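Side-chain contacts in penicillin-binding protein activator LpoA (Escherichia coli, PDB 6DR3), which regulates peptidoglycan synthesis as an outer-membrane lipoprotein that binds penicillin-binding protein 1A and stimulates its transpeptidase activity: residues 121-126 with 170-175; 125-130 with 164-169; 91-96 with 111-116. All coordinates share one frame; numbering follows the deposited sequence.

Going from the N terminus, interaction 3 closes first. It joins the end of helix 86-93 to helix 103-117, with 14 residues between its segments. Interactions 1 and 2 come later and both start on helix 123-132. Interaction 2 reaches the loop before helix 170-185, and interaction 1 reaches the first turn of that helix. Interaction 2 nests inside interaction 1: 121-126 opens first and 170-175 closes last. Interaction 3 precedes both in series. Ile114 on helix 103-117 packs on Leu125, Ala128 and Leu129, which connects interaction 3 to the other two. The contacts therefore follow a chain of helices through this all-helical domain with TPR-like motifs.

Interaction 1. Residues 121-126 with 170-175; sequences PSIDLL and NILQGW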
loop_
_atom_site.group_PDB
_atom_site.type_symbol
_atom_site.label_atom_id
_atom_site.label_comp_id
_atom_site.label_asym_id
_atom_site.label_seq_id
_atom_site.Cartn_x
_atom_site.Cartn_y
_atom_site.Cartn_z
ATOM N N PRO A 121 -1.935 14.879 -0.760
ATOM C CA PRO A 121 -0.930 14.903 0.315
ATOM C C PRO A 121 -1.529 15.361 1.635
ATOM O O PRO A 121 -2.090 16.453 1.743
ATOM C CB PRO A 121 0.125 15.885 -0.208
ATOM C CG PRO A 121 -0.586 16.722 -1.209
ATOM C CD PRO A 121 -1.602 15.826 -1.839
ATOM N N SER A 122 -1.405 14.504 2.645
ATOM C CA SER A 122 -1.821 14.830 4.000
ATOM C C SER A 122 -1.038 13.935 4.947
ATOM O O SER A 122 -0.336 13.014 4.523
ATOM C CB SER A 122 -3.330 14.651 4.186
ATOM O OG SER A 122 -3.695 13.284 4.106
ATOM N N ILE A 123 -1.159 14.221 6.244
ATOM C CA ILE A 123 -0.466 13.401 7.232
ATOM C C ILE A 123 -1.021 11.983 7.223
ATOM O O ILE A 123 -0.295 11.021 7.498
ATOM C CB ILE A 123 -0.562 14.045 8.629
ATOM C CG1 ILE A 123 0.374 13.327 9.603
ATOM C CG2 ILE A 123 -2.007 14.034 9.132
ATOM C CD1 ILE A 123 0.572 14.056 10.914
ATOM N N ASP A 124 -2.306 11.829 6.898
ATOM C CA ASP A 124 -2.898 10.497 6.839
ATOM C C ASP A 124 -2.264 9.665 5.731
ATOM O O ASP A 124 -1.960 8.483 5.929
ATOM C CB ASP A 124 -4.408 10.607 6.627
ATOM C CG ASP A 124 -5.076 11.513 7.645
ATOM O OD1 ASP A 124 -4.904 12.748 7.550
ATOM O OD2 ASP A 124 -5.771 10.990 8.540
ATOM N N LEU A 125 -2.055 10.266 4.558
ATOM C CA LEU A 125 -1.452 9.528 3.451
ATOM C C LEU A 125 -0.012 9.151 3.764
ATOM O O LEU A 125 0.417 8.027 3.478
ATOM C CB LEU A 125 -1.520 10.353 2.166
ATOM C CG LEU A 125 -0.838 9.733 0.942
ATOM C CD1 LEU A 125 -1.445 8.377 0.600
ATOM C CD2 LEU A 125 -0.924 10.673 -0.246
ATOM N N LEU A 126 0.752 10.081 4.342
ATOM C CA LEU A 126 2.130 9.780 4.715
ATOM C C LEU A 126 2.185 8.609 5.685
ATOM O O LEU A 126 2.982 7.681 5.513
ATOM C CB LEU A 126 2.788 11.021 5.322
ATOM C CG LEU A 126 2.952 12.215 4.375
ATOM C CD1 LEU A 126 3.446 13.438 5.128
ATOM C CD2 LEU A 126 3.897 11.882 3.230
ATOM N N ASN A 170 9.438 8.215 14.251
ATOM C CA ASN A 170 10.783 8.623 13.860
ATOM C C ASN A 170 10.981 8.551 12.351
ATOM O O ASN A 170 11.771 9.323 11.796
ATOM C CB ASN A 170 11.830 7.761 14.565
ATOM C CG ASN A 170 13.207 8.411 14.573
ATOM O OD1 ASN A 170 13.331 9.628 14.728
ATOM N ND2 ASN A 170 14.247 7.604 14.394
ATOM N N ILE A 171 10.292 7.636 11.670
ATOM C CA ILE A 171 10.408 7.565 10.217
ATOM C C ILE A 171 9.747 8.782 9.577
ATOM O O ILE A 171 10.317 9.424 8.687
ATOM C CB ILE A 171 9.817 6.244 9.691
ATOM C CG1 ILE A 171 10.735 5.078 10.083
ATOM C CG2 ILE A 171 9.626 6.296 8.166
ATOM C CD1 ILE A 171 10.228 3.702 9.674
ATOM N N LEU A 172 8.536 9.121 10.026
ATOM C CA LEU A 172 7.875 10.318 9.518
ATOM C C LEU A 172 8.690 11.564 9.834
ATOM O O LEU A 172 8.831 12.453 8.986
ATOM C CB LEU A 172 6.468 10.430 10.106
ATOM C CG LEU A 172 5.649 11.651 9.679
ATOM C CD1 LEU A 172 5.500 11.718 8.166
ATOM C CD2 LEU A 172 4.285 11.630 10.352
ATOM N N GLN A 173 9.240 11.648 11.048
ATOM C CA GLN A 173 10.099 12.776 11.385
ATOM C C GLN A 173 11.280 12.866 10.428
ATOM O O GLN A 173 11.648 13.958 9.985
ATOM C CB GLN A 173 10.591 12.656 12.828
ATOM C CG GLN A 173 11.379 13.870 13.307
ATOM C CD GLN A 173 11.978 13.685 14.687
ATOM O OE1 GLN A 173 12.123 12.563 15.172
ATOM N NE2 GLN A 173 12.331 14.794 15.329
ATOM N N GLY A 174 11.886 11.723 10.100
ATOM C CA GLY A 174 12.981 11.728 9.143
ATOM C C GLY A 174 12.547 12.196 7.769
ATOM O O GLY A 174 13.268 12.939 7.100
ATOM N N TRP A 175 11.362 11.767 7.326
ATOM C CA TRP A 175 10.848 12.217 6.037
ATOM C C TRP A 175 10.623 13.723 6.032
ATOM O O TRP A 175 10.963 14.405 5.060
ATOM C CB TRP A 175 9.548 11.489 5.700
ATOM C CG TRP A 175 9.741 10.137 5.083
ATOM C CD1 TRP A 175 9.343 8.936 5.598
ATOM C CD2 TRP A 175 10.376 9.846 3.833
ATOM N NE1 TRP A 175 9.688 7.917 4.744
ATOM C CE2 TRP A 175 10.324 8.448 3.653
ATOM C CE3 TRP A 175 10.982 10.630 2.847
ATOM C CZ2 TRP A 175 10.856 7.819 2.529
ATOM C CZ3 TRP A 175 11.509 10.004 1.733
ATOM C CH2 TRP A 175 11.443 8.614 1.583
#
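Leu126 and Leu172 meet where helix 123-132 packs on the start of helix 170-185. Both helices belong to the all-helical amino-terminal domain of LpoA, which is built from TPR-like motifs. The contact is buried and apolar, and no hydrogen bond crosses it.

Leu172 does most of the touching. Its CB points toward helix 123-132. CG lies anti to the backbone N (chi1 179°), and this carries both methyls out to the facing helix. From CG the side chain forks. CD1 lies against the root of Leu126, 4.0 Å from Leu126 CB. The same methyl is 4.1 Å from Leu126 CD1, so it meets both the base and one tip of that leucine. The two leucine side chains cross at about a right angle. The other branch, CD2, reaches Ile123, one helical turn before Leu126.

Other parts of the fold close in around the pair. Leu172 also packs on Ile165 of the preceding loop and on Ile130 of helix 123-132. Leu126 also touches Leu152 of helix 138-153.

Helix 123-132 begins just beside the contact. Ser122 is its N-cap, and the Ser122 OG accepts a weak bond from Leu125 N at 3.5 Å. On the apolar side, the outer contact is the 4.3 Å approach of Leu172 CD2 to Ile123 CG1.

Interaction 2. Residues 125-130 with 164-169; sequences LLRALI and VINADE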
loop_
_atom_site.group_PDB
_atom_site.type_symbol
_atom_site.label_atom_id
_atom_site.label_comp_id
_atom_site.label_asym_id
_atom_site.label_seq_id
_atom_site.Cartn_x
_atom_site.Cartn_y
_atom_site.Cartn_z
ATOM N N LEU A 125 -2.055 10.266 4.558
ATOM C CA LEU A 125 -1.452 9.528 3.451
ATOM C C LEU A 125 -0.012 9.151 3.764
ATOM O O LEU A 125 0.417 8.027 3.478
ATOM C CB LEU A 125 -1.520 10.353 2.166
ATOM C CG LEU A 125 -0.838 9.733 0.942
ATOM C CD1 LEU A 125 -1.445 8.377 0.600
ATOM C CD2 LEU A 125 -0.924 10.673 -0.246
ATOM N N LEU A 126 0.752 10.081 4.342
ATOM C CA LEU A 126 2.130 9.780 4.715
ATOM C C LEU A 126 2.185 8.609 5.685
ATOM O O LEU A 126 2.982 7.681 5.513
ATOM C CB LEU A 126 2.788 11.021 5.322
ATOM C CG LEU A 126 2.952 12.215 4.375
ATOM C CD1 LEU A 126 3.446 13.438 5.128
ATOM C CD2 LEU A 126 3.897 11.882 3.230
ATOM N N ARG A 127 1.329 8.627 6.710
ATOM C CA ARG A 127 1.314 7.539 7.682
ATOM C C ARG A 127 0.973 6.211 7.020
ATOM O O ARG A 127 1.531 5.168 7.380
ATOM C CB ARG A 127 0.316 7.847 8.799
ATOM C CG ARG A 127 0.766 8.931 9.769
ATOM C CD ARG A 127 -0.174 9.010 10.963
ATOM N NE ARG A 127 0.345 9.865 12.033
ATOM C CZ ARG A 127 -0.191 11.021 12.428
ATOM N NH1 ARG A 127 -1.292 11.504 11.861
ATOM N NH2 ARG A 127 0.379 11.702 13.414
ATOM N N ALA A 128 0.058 6.225 6.048
ATOM C CA ALA A 128 -0.324 4.986 5.377
ATOM C C ALA A 128 0.826 4.447 4.535
ATOM O O ALA A 128 1.117 3.244 4.559
ATOM C CB ALA A 128 -1.564 5.219 4.513
ATOM N N LEU A 129 1.492 5.324 3.780
ATOM C CA LEU A 129 2.661 4.902 3.018
ATOM C C LEU A 129 3.756 4.381 3.939
ATOM O O LEU A 129 4.404 3.371 3.638
ATOM C CB LEU A 129 3.184 6.068 2.179
ATOM C CG LEU A 129 2.320 6.466 0.983
ATOM C CD1 LEU A 129 2.692 7.858 0.505
ATOM C CD2 LEU A 129 2.479 5.456 -0.142
ATOM N N ILE A 130 3.972 5.058 5.068
ATOM C CA ILE A 130 5.030 4.659 5.991
ATOM C C ILE A 130 4.689 3.330 6.653
ATOM O O ILE A 130 5.566 2.482 6.860
ATOM C CB ILE A 130 5.269 5.774 7.028
ATOM C CG1 ILE A 130 5.898 6.990 6.346
ATOM C CG2 ILE A 130 6.167 5.286 8.167
ATOM C CD1 ILE A 130 5.886 8.247 7.188
ATOM N N VAL A 164 1.610 17.949 12.738
ATOM C CA VAL A 164 1.878 17.570 14.122
ATOM C C VAL A 164 2.064 16.061 14.159
ATOM O O VAL A 164 1.135 15.309 13.833
ATOM C CB VAL A 164 0.745 18.006 15.065
ATOM C CG1 VAL A 164 1.176 17.859 16.520
ATOM C CG2 VAL A 164 0.318 19.441 14.772
ATOM N N ILE A 165 3.255 15.618 14.550
ATOM C CA ILE A 165 3.585 14.201 14.584
ATOM C C ILE A 165 3.767 13.767 16.032
ATOM O O ILE A 165 3.987 14.580 16.935
ATOM C CB ILE A 165 4.842 13.882 13.748
ATOM C CG1 ILE A 165 6.076 14.589 14.321
ATOM C CG2 ILE A 165 4.613 14.287 12.295
ATOM C CD1 ILE A 165 7.380 14.190 13.655
ATOM N N ASN A 166 3.669 12.460 16.248
ATOM C CA ASN A 166 3.842 11.876 17.567
ATOM C C ASN A 166 5.314 11.565 17.821
ATOM O O ASN A 166 6.120 11.440 16.896
ATOM C CB ASN A 166 2.997 10.610 17.704
ATOM C CG ASN A 166 1.513 10.882 17.537
ATOM O OD1 ASN A 166 0.995 11.881 18.036
ATOM N ND2 ASN A 166 0.824 9.996 16.827
ATOM N N ALA A 167 5.658 11.438 19.106
ATOM C CA ALA A 167 7.056 11.272 19.489
ATOM C C ALA A 167 7.656 9.995 18.916
ATOM O O ALA A 167 8.860 9.948 18.637
ATOM C CB ALA A 167 7.184 11.279 21.012
ATOM N N ASP A 168 6.845 8.956 18.730
ATOM C CA ASP A 168 7.336 7.660 18.281
ATOM C C ASP A 168 7.313 7.502 16.763
ATOM O O ASP A 168 7.516 6.388 16.268
ATOM C CB ASP A 168 6.518 6.539 18.930
ATOM C CG ASP A 168 5.052 6.581 18.543
ATOM O OD1 ASP A 168 4.650 7.503 17.802
ATOM O OD2 ASP A 168 4.299 5.688 18.982
ATOM N N GLU A 169 7.074 8.579 16.017
ATOM C CA GLU A 169 7.059 8.521 14.555
ATOM C C GLU A 169 8.397 9.019 14.009
ATOM O O GLU A 169 8.504 10.079 13.391
ATOM C CB GLU A 169 5.893 9.338 14.006
ATOM C CG GLU A 169 4.527 8.731 14.271
ATOM C CD GLU A 169 3.399 9.568 13.699
ATOM O OE1 GLU A 169 3.132 10.662 14.237
ATOM O OE2 GLU A 169 2.787 9.136 12.700
#
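Arg127 on helix 123-132 meets Glu169 in a salt bridge at the protein surface. Glu169 is the N-cap residue of helix 170-185, and it closes a type I beta turn that starts at Asn166. The contact thus joins one helix to the loop that leads into another in this domain of TPR-like motifs.

The charged contact is a side-on grip with two bonds. Arg127 NE donates to Glu169 OE2 at 2.6 Å, with an N-H...O angle of 157°. Arg127 NH2 donates to Glu169 OE1 at 3.1 Å. Each carboxylate oxygen is approached on its syn side. The guanidinium and carboxylate planes are only 7° apart, so the carboxylate lies at the edge of the guanidinium, almost in its plane. The arginine chain is extended from CG to NE, which carries the guanidinium from the helix to the loop. The two side chains cross at about a right angle.

Backbone hydrogen bonding holds the acid from its own side. Asn166 N donates to Glu169 OE1 at 2.8 Å and is nearly straight, at 174°. Glu169 OE1 accepts it with its anti lone pair, away from the other oxygen. Within the turn, Glu169 N also bonds to Asn166 O at 3.1 Å.

Looser contacts surround the far end of the arginine. Arg127 NH2 lies 3.8 Å from Asn166 ND2 and 3.7 Å from Val164 O, both at an oblique angle to the guanidinium.

Glu169 OE1 therefore takes two donors, one from the arginine and one from the turn. Together the three bonds fix the rotation of the carboxylate, and the nearby positive charge would probably favour its ionised form.

Interaction 3. Residues 91-96 with 111-116; sequences NLLAKI and QAKIDA
This is a buried apolar contact between the end of helix 86-93 and helix 103-117, two successive helices of the domain with TPR-like motifs. Leu93 carries it from one side, and Ala112 and Lys113 receive it on the other. No hydrogen bond crosses between the segments.

Leu93 points toward helix 103-117. CG lies anti to the carbonyl carbon (chi1 -81°), which sends both methyls across to Ala112. The two methyls divide the work. CD2 meets Ala112 CB at 3.9 Å. CD1 lies over the backbone that follows, 4.0 Å from Ala112 O and 4.1 Å from Lys113 N. The small methyl of Ala112 lets the leucine come close to the helix backbone. Helix 66-82 packs on both partners: Val77 touches Leu93, and Leu81 touches Ala112.

After Leu93 the chain turns in a type I beta turn to Ile96, with Ile96 N bonded to Leu93 O.

Along helix 103-117, Gln111 NE2 donates to Asp115 OD1 at 2.9 Å, while Gln111 OE1 bonds to Gln132. Lys113 adds only its aliphatic part to the contact: its CG lies 4.2 Å from Leu93 CD1.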
loop_
_atom_site.group_PDB
_atom_site.type_symbol
_atom_site.label_atom_id
_atom_site.label_comp_id
_atom_site.label_asym_id
_atom_site.label_seq_id
_atom_site.Cartn_x
_atom_site.Cartn_y
_atom_site.Cartn_z
ATOM N N ASN A 91 -15.800 3.681 5.256
ATOM C CA ASN A 91 -16.620 3.138 6.336
ATOM C C ASN A 91 -16.208 1.711 6.679
ATOM O O ASN A 91 -16.137 1.345 7.858
ATOM C CB ASN A 91 -18.098 3.186 5.950
ATOM C CG ASN A 91 -18.614 4.603 5.792
ATOM O OD1 ASN A 91 -18.088 5.540 6.393
ATOM N ND2 ASN A 91 -19.655 4.767 4.982
ATOM N N LEU A 92 -15.938 0.889 5.662
ATOM C CA LEU A 92 -15.527 -0.488 5.918
ATOM C C LEU A 92 -14.122 -0.544 6.503
ATOM O O LEU A 92 -13.862 -1.314 7.434
ATOM C CB LEU A 92 -15.604 -1.307 4.629
ATOM C CG LEU A 92 -16.990 -1.480 4.004
ATOM C CD1 LEU A 92 -16.893 -2.294 2.723
ATOM C CD2 LEU A 92 -17.964 -2.134 4.974
ATOM N N LEU A 93 -13.201 0.265 5.970
ATOM C CA LEU A 93 -11.838 0.284 6.491
ATOM C C LEU A 93 -11.817 0.625 7.976
ATOM O O LEU A 93 -11.035 0.049 8.742
ATOM C CB LEU A 93 -10.990 1.285 5.704
ATOM C CG LEU A 93 -10.439 0.803 4.360
ATOM C CD1 LEU A 93 -9.924 1.975 3.538
ATOM C CD2 LEU A 93 -9.334 -0.219 4.571
ATOM N N ALA A 94 -12.668 1.561 8.403
ATOM C CA ALA A 94 -12.678 1.977 9.801
ATOM C C ALA A 94 -13.080 0.847 10.737
ATOM O O ALA A 94 -12.787 0.914 11.936
ATOM C CB ALA A 94 -13.623 3.166 9.987
ATOM N N LYS A 95 -13.739 -0.188 10.222
ATOM C CA LYS A 95 -14.195 -1.311 11.029
ATOM C C LYS A 95 -13.205 -2.471 11.044
ATOM O O LYS A 95 -13.535 -3.540 11.563
ATOM C CB LYS A 95 -15.550 -1.802 10.514
ATOM C CG LYS A 95 -16.663 -0.771 10.615
ATOM C CD LYS A 95 -17.724 -1.011 9.557
ATOM C CE LYS A 95 -18.911 -0.082 9.735
ATOM N NZ LYS A 95 -19.955 -0.327 8.701
ATOM N N ILE A 96 -12.008 -2.286 10.491
ATOM C CA ILE A 96 -11.015 -3.348 10.383
ATOM C C ILE A 96 -9.851 -3.025 11.308
ATOM O O ILE A 96 -9.377 -1.884 11.352
ATOM C CB ILE A 96 -10.531 -3.520 8.930
ATOM C CG1 ILE A 96 -11.704 -3.930 8.034
ATOM C CG2 ILE A 96 -9.408 -4.558 8.858
ATOM C CD1 ILE A 96 -11.373 -3.973 6.555
ATOM N N GLN A 111 -2.761 -0.241 1.276
ATOM C CA GLN A 111 -2.979 0.201 -0.097
ATOM C C GLN A 111 -4.390 0.746 -0.271
ATOM O O GLN A 111 -4.602 1.725 -0.996
ATOM C CB GLN A 111 -2.723 -0.944 -1.076
ATOM C CG GLN A 111 -2.715 -0.505 -2.535
ATOM C CD GLN A 111 -1.563 0.431 -2.858
ATOM O OE1 GLN A 111 -0.421 0.182 -2.475
ATOM N NE2 GLN A 111 -1.860 1.516 -3.562
ATOM N N ALA A 112 -5.372 0.125 0.388
ATOM C CA ALA A 112 -6.736 0.641 0.335
ATOM C C ALA A 112 -6.818 2.029 0.956
ATOM O O ALA A 112 -7.526 2.905 0.446
ATOM C CB ALA A 112 -7.690 -0.321 1.042
ATOM N N LYS A 113 -6.099 2.253 2.057
ATOM C CA LYS A 113 -6.076 3.583 2.655
ATOM C C LYS A 113 -5.361 4.575 1.749
ATOM O O LYS A 113 -5.796 5.724 1.612
ATOM C CB LYS A 113 -5.411 3.532 4.031
ATOM C CG LYS A 113 -6.086 2.580 5.005
ATOM C CD LYS A 113 -5.921 3.036 6.447
ATOM C CE LYS A 113 -6.867 4.179 6.785
ATOM N NZ LYS A 113 -6.795 4.558 8.223
ATOM N N ILE A 114 -4.264 4.151 1.120
ATOM C CA ILE A 114 -3.575 5.009 0.159
ATOM C C ILE A 114 -4.507 5.357 -0.995
ATOM O O ILE A 114 -4.645 6.526 -1.377
ATOM C CB ILE A 114 -2.286 4.329 -0.338
ATOM C CG1 ILE A 114 -1.286 4.186 0.810
ATOM C CG2 ILE A 114 -1.653 5.121 -1.485
ATOM C CD1 ILE A 114 -0.159 3.217 0.525
ATOM N N ASP A 115 -5.159 4.344 -1.572
ATOM C CA ASP A 115 -6.090 4.590 -2.668
ATOM C C ASP A 115 -7.225 5.512 -2.245
ATOM O O ASP A 115 -7.705 6.317 -3.052
ATOM C CB ASP A 115 -6.655 3.265 -3.187
ATOM C CG ASP A 115 -5.586 2.368 -3.789
ATOM O OD1 ASP A 115 -4.445 2.844 -3.982
ATOM O OD2 ASP A 115 -5.882 1.185 -4.067
ATOM N N ALA A 116 -7.666 5.415 -0.988
ATOM C CA ALA A 116 -8.778 6.239 -0.526
ATOM C C ALA A 116 -8.421 7.720 -0.508
ATOM O O ALA A 116 -9.312 8.570 -0.615
ATOM C CB ALA A 116 -9.221 5.790 0.866
#